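Local coordinates for protein alpha-L-arabinosidase (Xanthomonas axonopodis pv. citri, PDB 6D25) that probably removes alpha-L-arabinofuranosyl side chains from arabinoxylans by hydrolysis, including those on doubly substituted internal xylose units, as a trimeric enzyme of glycoside hydrolase family 51, at residues E28-T34 with S453-Q459; T136-M140 with W167-M171; T249-R254 with I308-D313. All blocks are in the same frame, centred on the assembly; numbering follows the deposited sequence.

Interaction 1. Residues E28-T34 with S453-Q459; sequences EVKVNGT and SATVSVQ
From Val29 beside Ala454 to Thr34 beside Gln459, two strands run parallel, their axes approaching to 4.5 Å at an angle of 19°. The bonding is that of a textbook parallel pair: Val29, Val31 and Gly33 each use both their NH and their C=O across the gap, so that Thr455 O accepts from Val31 N at 2.8 Å while Thr455 N donates back to Val29 O. On one face of the sheet the side chains are apolar. Val29 CG1 rests 4.1 Å from Ala454 CB, and the branches of Val31 and Val456 lie side by side, pointing the same way, with Val31 CB 4.1 Å from Val456 CG2.

The start of the contact is polar instead. Glu28 stretches out its chain, CG lying opposite the backbone N (chi1 169°), and lays its carboxylate over the second strand. Ser453 OG donates to the anti lone pair of OE2 of Glu28 at 2.6 Å, and a water donates to both Glu28 OE2 and Ala454 O. The other oxygen, Glu28 OE1, stands 2.7 Å from Thr455 OG1.

Strand 29-36 is thereby built into the C-terminal beta-sandwich although it comes from the N-terminal end of the chain. It lies between strand 407-421, antiparallel to it, and strand 454-461, whose far edge pairs with 504-509; Val429 and Leu445 pack against the apolar face.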
loop_
_atom_site.group_PDB
_atom_site.type_symbol
_atom_site.label_atom_id
_atom_site.label_comp_id
_atom_site.label_asym_id
_atom_site.label_seq_id
_atom_site.Cartn_x
_atom_site.Cartn_y
_atom_site.Cartn_z
ATOM N N GLU A 28 -25.739 5.994 -55.165
ATOM C CA GLU A 28 -24.524 6.815 -55.009
ATOM C C GLU A 28 -24.886 8.172 -54.379
ATOM O O GLU A 28 -25.895 8.793 -54.665
ATOM C CB GLU A 28 -23.861 6.984 -56.387
ATOM C CG GLU A 28 -22.725 8.019 -56.449
ATOM C CD GLU A 28 -21.654 7.761 -57.495
ATOM O OE1 GLU A 28 -21.439 8.638 -58.348
ATOM O OE2 GLU A 28 -21.001 6.701 -57.428
ATOM N N VAL A 29 -23.973 8.603 -53.507
ATOM C CA VAL A 29 -24.009 9.764 -52.608
ATOM C C VAL A 29 -22.964 10.837 -53.036
ATOM O O VAL A 29 -21.888 10.481 -53.555
ATOM C CB VAL A 29 -23.786 9.118 -51.215
ATOM C CG1 VAL A 29 -22.851 9.832 -50.282
ATOM C CG2 VAL A 29 -25.112 8.802 -50.555
ATOM N N LYS A 30 -23.239 12.129 -52.795
ATOM C CA LYS A 30 -22.312 13.199 -53.077
ATOM C C LYS A 30 -21.745 13.792 -51.790
ATOM O O LYS A 30 -22.499 14.148 -50.858
ATOM C CB LYS A 30 -23.038 14.310 -53.847
ATOM C CG LYS A 30 -23.397 13.912 -55.264
ATOM C CD LYS A 30 -24.685 14.552 -55.775
ATOM C CE LYS A 30 -25.002 14.097 -57.188
ATOM N NZ LYS A 30 -26.456 13.883 -57.414
ATOM N N VAL A 31 -20.439 13.952 -51.762
ATOM C CA VAL A 31 -19.761 14.563 -50.616
ATOM C C VAL A 31 -18.887 15.700 -51.164
ATOM O O VAL A 31 -18.133 15.495 -52.132
ATOM C CB VAL A 31 -18.913 13.514 -49.865
ATOM C CG1 VAL A 31 -18.127 14.090 -48.706
ATOM C CG2 VAL A 31 -19.754 12.376 -49.349
ATOM N N ASN A 32 -18.944 16.859 -50.519
ATOM C CA ASN A 32 -18.127 18.015 -50.864
ATOM C C ASN A 32 -17.198 18.296 -49.686
ATOM O O ASN A 32 -17.579 18.111 -48.548
ATOM C CB ASN A 32 -18.959 19.271 -51.152
ATOM C CG ASN A 32 -19.846 19.083 -52.369
ATOM O OD1 ASN A 32 -19.354 18.697 -53.426
ATOM N ND2 ASN A 32 -21.155 19.270 -52.224
ATOM N N GLY A 33 -16.008 18.769 -49.948
ATOM C CA GLY A 33 -15.098 19.064 -48.848
ATOM C C GLY A 33 -14.086 20.141 -49.213
ATOM O O GLY A 33 -13.975 20.542 -50.373
ATOM N N THR A 34 -13.351 20.562 -48.185
ATOM C CA THR A 34 -12.320 21.567 -48.323
ATOM C C THR A 34 -11.074 21.109 -47.560
ATOM O O THR A 34 -11.180 20.716 -46.389
ATOM C CB THR A 34 -12.812 22.925 -47.802
ATOM O OG1 THR A 34 -13.977 23.267 -48.549
ATOM C CG2 THR A 34 -11.810 24.036 -48.008
ATOM N N SER A 453 -21.700 3.588 -53.312
ATOM C CA SER A 453 -20.508 4.349 -53.635
ATOM C C SER A 453 -20.750 5.845 -53.366
ATOM O O SER A 453 -21.885 6.277 -53.145
ATOM C CB SER A 453 -20.089 4.110 -55.042
ATOM O OG SER A 453 -21.082 4.605 -55.906
ATOM N N ALA A 454 -19.683 6.621 -53.331
ATOM C CA ALA A 454 -19.758 8.050 -53.118
ATOM C C ALA A 454 -18.885 8.766 -54.160
ATOM O O ALA A 454 -17.871 8.220 -54.652
ATOM C CB ALA A 454 -19.328 8.399 -51.717
ATOM N N THR A 455 -19.317 9.968 -54.520
ATOM C CA THR A 455 -18.494 10.888 -55.278
ATOM C C THR A 455 -18.008 11.977 -54.322
ATOM O O THR A 455 -18.855 12.685 -53.758
ATOM C CB THR A 455 -19.263 11.538 -56.428
ATOM O OG1 THR A 455 -19.762 10.454 -57.207
ATOM C CG2 THR A 455 -18.392 12.429 -57.294
ATOM N N VAL A 456 -16.702 12.083 -54.133
ATOM C CA VAL A 456 -16.166 13.049 -53.202
ATOM C C VAL A 456 -15.434 14.138 -53.995
ATOM O O VAL A 456 -14.561 13.851 -54.810
ATOM C CB VAL A 456 -15.250 12.384 -52.169
ATOM C CG1 VAL A 456 -14.824 13.380 -51.098
ATOM C CG2 VAL A 456 -15.909 11.195 -51.500
ATOM N N SER A 457 -15.795 15.390 -53.750
ATOM C CA SER A 457 -15.212 16.515 -54.446
ATOM C C SER A 457 -14.565 17.458 -53.419
ATOM O O SER A 457 -15.254 18.046 -52.601
ATOM C CB SER A 457 -16.275 17.195 -55.250
ATOM O OG SER A 457 -15.748 18.341 -55.880
ATOM N N VAL A 458 -13.233 17.494 -53.423
ATOM C CA VAL A 458 -12.468 18.241 -52.419
ATOM C C VAL A 458 -11.795 19.440 -53.099
ATOM O O VAL A 458 -10.940 19.285 -53.986
ATOM C CB VAL A 458 -11.406 17.358 -51.757
ATOM C CG1 VAL A 458 -10.644 18.132 -50.702
ATOM C CG2 VAL A 458 -12.001 16.080 -51.193
ATOM N N GLN A 459 -12.187 20.612 -52.628
ATOM C CA GLN A 459 -11.558 21.884 -52.982
ATOM C C GLN A 459 -10.247 22.005 -52.169
ATOM O O GLN A 459 -10.281 21.973 -50.946
ATOM C CB GLN A 459 -12.559 22.987 -52.645
ATOM C CG GLN A 459 -12.037 24.398 -52.840
ATOM C CD GLN A 459 -12.068 24.818 -54.290
ATOM O OE1 GLN A 459 -12.773 24.236 -55.125
ATOM N NE2 GLN A 459 -11.289 25.845 -54.573
HETATM O O HOH W 1 -18.217 6.488 -56.966
#

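Interaction 2. Residues T136-M140 with W167-M171; sequences THEFM and WAEYM
Trp167 swings its indole to the side opposite its backbone N (chi1 -162°), and Tyr170, one turn along the same helix, does likewise with its phenol (chi1 -178°); both rings therefore reach across to the helix that starts at Thr136. The indole meets Thr136 edge-on: NE1 donates to Thr136 OG1 at 2.8 Å, with the oxygen near the ring plane. The phenol hydroxyl meets the edge of the His137 imidazole, Tyr170 OH lying 2.6 Å from His137 NE2 in a hydrogen bond whose donor may be either group. These two rings meet rim to rim with planes 73° apart, neither lying over the other's face.

Aliphatic and thioether groups pack beside these bonds. Thr136 CG2 packs 3.8 Å from Met171 CG, Met140 CG lies 4.2 Å from Met171 SD, and Met171 CE sits over one face of the indole of its own helix, toward its rim. Barrel strand 149-154 packs against the pair, its Ile152 touching both Met140 and Trp167, while Trp107 stacks on the indole.

The chemistry implies directional joining in a buried place: two hydrogen bonds pair the polar groups of three aromatic side chains and a threonine hydroxyl across the gap, and Asn186, also bonded to Tyr170 OH, further fixes where that hydroxyl sits.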
loop_
_atom_site.group_PDB
_atom_site.type_symbol
_atom_site.label_atom_id
_atom_site.label_comp_id
_atom_site.label_asym_id
_atom_site.label_seq_id
_atom_site.Cartn_x
_atom_site.Cartn_y
_atom_site.Cartn_z
ATOM N N THR A 136 12.447 -9.485 -19.556
ATOM C CA THR A 136 12.994 -8.134 -19.816
ATOM C C THR A 136 13.998 -8.136 -20.982
ATOM O O THR A 136 13.908 -7.302 -21.891
ATOM C CB THR A 136 13.636 -7.515 -18.561
ATOM O OG1 THR A 136 12.607 -7.213 -17.640
ATOM C CG2 THR A 136 14.399 -6.253 -18.882
ATOM N N HIS A 137 14.984 -9.011 -20.966
ATOM C CA HIS A 137 16.003 -8.953 -21.988
ATOM C C HIS A 137 15.399 -9.288 -23.356
ATOM O O HIS A 137 15.780 -8.671 -24.373
ATOM C CB HIS A 137 17.165 -9.903 -21.685
ATOM C CG HIS A 137 18.042 -9.412 -20.594
ATOM N ND1 HIS A 137 19.358 -9.111 -20.789
ATOM C CD2 HIS A 137 17.780 -9.188 -19.287
ATOM C CE1 HIS A 137 19.883 -8.734 -19.651
ATOM N NE2 HIS A 137 18.950 -8.737 -18.705
ATOM N N GLU A 138 14.497 -10.276 -23.383
ATOM C CA GLU A 138 13.995 -10.718 -24.659
ATOM C C GLU A 138 13.121 -9.613 -25.254
ATOM O O GLU A 138 13.217 -9.339 -26.464
ATOM C CB GLU A 138 13.240 -12.052 -24.502
ATOM C CG GLU A 138 14.147 -13.198 -24.088
ATOM C CD GLU A 138 14.581 -13.253 -22.626
ATOM O OE1 GLU A 138 13.925 -12.611 -21.758
ATOM O OE2 GLU A 138 15.561 -13.948 -22.363
ATOM N N PHE A 139 12.272 -8.969 -24.421
ATOM C CA PHE A 139 11.458 -7.879 -24.944
ATOM C C PHE A 139 12.345 -6.688 -25.360
ATOM O O PHE A 139 12.177 -6.118 -26.484
ATOM C CB PHE A 139 10.397 -7.419 -23.950
ATOM C CG PHE A 139 9.664 -6.203 -24.420
ATOM C CD1 PHE A 139 8.775 -6.279 -25.487
ATOM C CD2 PHE A 139 9.920 -4.961 -23.876
ATOM C CE1 PHE A 139 8.125 -5.152 -25.956
ATOM C CE2 PHE A 139 9.255 -3.832 -24.348
ATOM C CZ PHE A 139 8.365 -3.944 -25.389
ATOM N N MET A 140 13.263 -6.277 -24.496
ATOM C CA MET A 140 14.000 -5.056 -24.804
ATOM C C MET A 140 14.891 -5.254 -26.036
ATOM O O MET A 140 15.002 -4.333 -26.885
ATOM C CB MET A 140 14.822 -4.581 -23.600
ATOM C CG MET A 140 13.969 -4.118 -22.448
ATOM S SD MET A 140 12.805 -2.777 -22.874
ATOM C CE MET A 140 13.989 -1.454 -23.060
ATOM N N TRP A 167 13.360 -2.126 -11.198
ATOM C CA TRP A 167 13.270 -2.526 -12.603
ATOM C C TRP A 167 13.838 -1.432 -13.509
ATOM O O TRP A 167 14.586 -1.730 -14.429
ATOM C CB TRP A 167 11.820 -2.812 -12.999
ATOM C CG TRP A 167 11.644 -3.610 -14.243
ATOM C CD1 TRP A 167 12.598 -4.314 -14.910
ATOM C CD2 TRP A 167 10.416 -3.848 -14.941
ATOM N NE1 TRP A 167 12.034 -4.986 -15.959
ATOM C CE2 TRP A 167 10.706 -4.732 -16.002
ATOM C CE3 TRP A 167 9.100 -3.419 -14.768
ATOM C CZ2 TRP A 167 9.735 -5.179 -16.881
ATOM C CZ3 TRP A 167 8.129 -3.883 -15.631
ATOM C CH2 TRP A 167 8.445 -4.770 -16.650
ATOM N N ALA A 168 13.448 -0.188 -13.245
ATOM C CA ALA A 168 13.938 0.934 -14.006
ATOM C C ALA A 168 15.471 1.038 -13.893
ATOM O O ALA A 168 16.137 1.292 -14.909
ATOM C CB ALA A 168 13.309 2.217 -13.518
ATOM N N GLU A 169 16.018 0.840 -12.699
ATOM C CA GLU A 169 17.465 0.896 -12.521
ATOM C C GLU A 169 18.138 -0.240 -13.313
ATOM O O GLU A 169 19.138 -0.017 -14.029
ATOM C CB GLU A 169 17.871 0.819 -11.040
ATOM C CG GLU A 169 19.386 0.805 -10.792
ATOM C CD GLU A 169 19.809 0.677 -9.337
ATOM O OE1 GLU A 169 19.028 1.184 -8.479
ATOM O OE2 GLU A 169 20.919 0.023 -9.017
ATOM N N TYR A 170 17.601 -1.455 -13.176
ATOM C CA TYR A 170 18.142 -2.605 -13.876
ATOM C C TYR A 170 18.279 -2.303 -15.370
ATOM O O TYR A 170 19.300 -2.593 -15.989
ATOM C CB TYR A 170 17.222 -3.799 -13.677
ATOM C CG TYR A 170 17.682 -5.085 -14.320
ATOM C CD1 TYR A 170 17.311 -5.396 -15.611
ATOM C CD2 TYR A 170 18.480 -5.980 -13.634
ATOM C CE1 TYR A 170 17.701 -6.586 -16.206
ATOM C CE2 TYR A 170 18.879 -7.171 -14.208
ATOM C CZ TYR A 170 18.479 -7.493 -15.495
ATOM O OH TYR A 170 18.872 -8.681 -16.058
ATOM N N MET A 171 17.234 -1.733 -15.939
ATOM C CA MET A 171 17.178 -1.544 -17.393
ATOM C C MET A 171 18.022 -0.339 -17.857
ATOM O O MET A 171 18.512 -0.389 -18.988
ATOM C CB MET A 171 15.739 -1.348 -17.873
ATOM C CG MET A 171 14.951 -2.672 -17.889
ATOM S SD MET A 171 13.308 -2.491 -18.648
ATOM C CE MET A 171 12.431 -1.587 -17.382
#

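Interaction 3. Residues T249-R254 with I308-D313; sequences TEVMMR and IMDKYD
Lys311 NZ donates to Glu250 OE1 at 3.0 Å, a salt bridge that spans the outer side of two neighbouring helices in the (beta/alpha)8 barrel. The ammonium comes in on the syn lone pair of OE1, the side facing the other oxygen, and a weak second bond to Glu250 OE2 lets it straddle the carboxylate. The two helices, 246-256 and 285-312, run nearly the same way here, with axes 9.2 Å apart and 21° between them, as expected of successive outer helices of such a barrel.

Glu250 reaches this place by bending at its second side-chain torsion (chi2 80°), which turns the carboxylate across the helix gap. Glu250 OE2 lies at the edge of the Tyr312 ring beside the hydroxyl, but the modelled separation is too short to be trusted in detail. The ring itself lies against the first helix. Arg254 sets its aliphatic root on one face, in a CH-pi contact with CB 4.0 Å from the centroid of the Tyr312 ring, and Met253 CB touches Tyr312 CD2 at 3.7 Å.

Deeper in, the contact becomes apolar. Met253 curls through two bends until its CE methyl lies 3.9 Å from Met309 CB and also meets Asp313 CB; the Asp313 carboxylate turns elsewhere, to a salt bridge with Arg365 and the backbone NH groups of Lys317 and Val318. Thr249 and Ile308 join methyl to methyl, CG2 to CG2, at 3.8 Å. Leu263 of strand 262-269, the barrel strand between these helices in the chain, is touched by Thr249, Met253 and Met309 and so closes the inner side.

Met309 O accepts from two backbone groups at once, Tyr312 N at 3.2 Å and Asp313 N.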
loop_
_atom_site.group_PDB
_atom_site.type_symbol
_atom_site.label_atom_id
_atom_site.label_comp_id
_atom_site.label_asym_id
_atom_site.label_seq_id
_atom_site.Cartn_x
_atom_site.Cartn_y
_atom_site.Cartn_z
ATOM N N THR A 249 -10.944 11.070 -14.863
ATOM C CA THR A 249 -10.049 12.074 -15.437
ATOM C C THR A 249 -9.973 13.325 -14.554
ATOM O O THR A 249 -8.908 13.850 -14.347
ATOM C CB THR A 249 -10.540 12.475 -16.839
ATOM O OG1 THR A 249 -10.638 11.283 -17.601
ATOM C CG2 THR A 249 -9.608 13.444 -17.530
ATOM N N GLU A 250 -11.117 13.807 -14.091
ATOM C CA GLU A 250 -11.193 14.986 -13.260
ATOM C C GLU A 250 -10.274 14.819 -12.027
ATOM O O GLU A 250 -9.489 15.724 -11.700
ATOM C CB GLU A 250 -12.645 15.226 -12.852
ATOM C CG GLU A 250 -12.819 16.294 -11.814
ATOM C CD GLU A 250 -12.767 17.703 -12.351
ATOM O OE1 GLU A 250 -13.085 17.909 -13.533
ATOM O OE2 GLU A 250 -12.429 18.607 -11.544
ATOM N N VAL A 251 -10.407 13.701 -11.308
ATOM C CA VAL A 251 -9.652 13.552 -10.073
ATOM C C VAL A 251 -8.181 13.311 -10.388
ATOM O O VAL A 251 -7.329 13.884 -9.710
ATOM C CB VAL A 251 -10.246 12.445 -9.179
ATOM C CG1 VAL A 251 -9.364 12.171 -7.976
ATOM C CG2 VAL A 251 -11.651 12.836 -8.750
ATOM N N MET A 252 -7.857 12.457 -11.345
ATOM C CA MET A 252 -6.449 12.189 -11.604
ATOM C C MET A 252 -5.753 13.502 -12.004
ATOM O O MET A 252 -4.614 13.751 -11.572
ATOM C CB MET A 252 -6.209 11.184 -12.734
ATOM C CG MET A 252 -6.552 9.796 -12.389
ATOM S SD MET A 252 -5.538 9.029 -11.044
ATOM C CE MET A 252 -3.909 9.548 -11.515
ATOM N N MET A 253 -6.400 14.317 -12.838
ATOM C CA MET A 253 -5.759 15.559 -13.277
ATOM C C MET A 253 -5.699 16.561 -12.114
ATOM O O MET A 253 -4.651 17.185 -11.892
ATOM C CB MET A 253 -6.506 16.160 -14.491
ATOM C CG MET A 253 -6.363 15.354 -15.741
ATOM S SD MET A 253 -4.673 15.101 -16.304
ATOM C CE MET A 253 -4.320 16.754 -16.899
ATOM N N ARG A 254 -6.804 16.722 -11.386
ATOM C CA ARG A 254 -6.847 17.652 -10.261
ATOM C C ARG A 254 -5.734 17.288 -9.255
ATOM O O ARG A 254 -5.060 18.154 -8.726
ATOM C CB ARG A 254 -8.184 17.604 -9.518
ATOM C CG ARG A 254 -8.330 18.547 -8.335
ATOM C CD ARG A 254 -9.709 18.305 -7.677
ATOM N NE ARG A 254 -9.721 17.071 -6.874
ATOM C CZ ARG A 254 -10.759 16.249 -6.717
ATOM N NH1 ARG A 254 -11.931 16.502 -7.279
ATOM N NH2 ARG A 254 -10.631 15.182 -5.939
ATOM N N ILE A 308 -11.651 18.243 -19.902
ATOM C CA ILE A 308 -11.327 18.148 -18.479
ATOM C C ILE A 308 -9.823 18.370 -18.254
ATOM O O ILE A 308 -9.429 19.078 -17.302
ATOM C CB ILE A 308 -11.804 16.793 -17.899
ATOM C CG1 ILE A 308 -13.322 16.683 -17.975
ATOM C CG2 ILE A 308 -11.304 16.633 -16.470
ATOM C CD1 ILE A 308 -13.844 15.315 -17.787
ATOM N N MET A 309 -8.990 17.756 -19.080
ATOM C CA MET A 309 -7.544 17.934 -18.964
ATOM C C MET A 309 -7.171 19.410 -19.161
ATOM O O MET A 309 -6.279 19.890 -18.470
ATOM C CB MET A 309 -6.778 17.061 -19.962
ATOM C CG MET A 309 -6.964 15.599 -19.687
ATOM S SD MET A 309 -6.233 14.511 -20.898
ATOM C CE MET A 309 -4.505 14.503 -20.369
ATOM N N ASP A 310 -7.893 20.140 -20.020
ATOM C CA ASP A 310 -7.596 21.539 -20.273
ATOM C C ASP A 310 -7.794 22.383 -19.010
ATOM O O ASP A 310 -7.121 23.379 -18.845
ATOM C CB ASP A 310 -8.475 22.115 -21.377
ATOM C CG ASP A 310 -8.171 21.627 -22.792
ATOM O OD1 ASP A 310 -7.076 21.025 -23.024
ATOM O OD2 ASP A 310 -9.066 21.798 -23.672
ATOM N N LYS A 311 -8.723 21.998 -18.126
ATOM C CA LYS A 311 -8.998 22.787 -16.921
ATOM C C LYS A 311 -7.778 22.777 -16.008
ATOM O O LYS A 311 -7.543 23.763 -15.370
ATOM C CB LYS A 311 -10.144 22.201 -16.090
ATOM C CG LYS A 311 -11.476 22.130 -16.788
ATOM C CD LYS A 311 -12.508 21.345 -15.983
ATOM C CE LYS A 311 -12.392 21.455 -14.473
ATOM N NZ LYS A 311 -13.575 20.820 -13.838
ATOM N N TYR A 312 -7.056 21.667 -15.929
ATOM C CA TYR A 312 -5.938 21.540 -14.994
ATOM C C TYR A 312 -4.595 21.720 -15.704
ATOM O O TYR A 312 -3.626 22.063 -15.051
ATOM C CB TYR A 312 -5.998 20.179 -14.286
ATOM C CG TYR A 312 -7.228 20.079 -13.413
ATOM C CD1 TYR A 312 -7.305 20.808 -12.239
ATOM C CD2 TYR A 312 -8.339 19.363 -13.827
ATOM C CE1 TYR A 312 -8.446 20.795 -11.458
ATOM C CE2 TYR A 312 -9.479 19.334 -13.046
ATOM C CZ TYR A 312 -9.524 20.034 -11.854
ATOM O OH TYR A 312 -10.659 20.012 -11.088
ATOM N N ASP A 313 -4.578 21.507 -17.015
ATOM C CA ASP A 313 -3.352 21.500 -17.802
ATOM C C ASP A 313 -3.622 22.233 -19.133
ATOM O O ASP A 313 -3.607 21.624 -20.197
ATOM C CB ASP A 313 -2.889 20.070 -18.018
ATOM C CG ASP A 313 -1.723 19.923 -18.979
ATOM O OD1 ASP A 313 -0.815 20.766 -18.914
ATOM O OD2 ASP A 313 -1.763 18.985 -19.782
#

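In the fold
Interactions 2 and 3 belong to the (beta/alpha)8 barrel, interaction 1 to the beta-sandwich at its side. The barrel contacts are variations on one theme: each joins the two helices that precede and follow a single strand, 149-154 in interaction 2 and 262-269 in interaction 3, and their centres lie about 32 Å apart. Interaction 2 is wholly buried and relies on hydrogen bonds made at the edges of aromatic side chains; interaction 3 grades from a methionine-lined inner side to a charged outer rim. Interaction 1, partly buried and with its centre about 51 Å from that of interaction 2, depends chiefly on backbone bonds and joins segments more than 400 residues apart in the sequence.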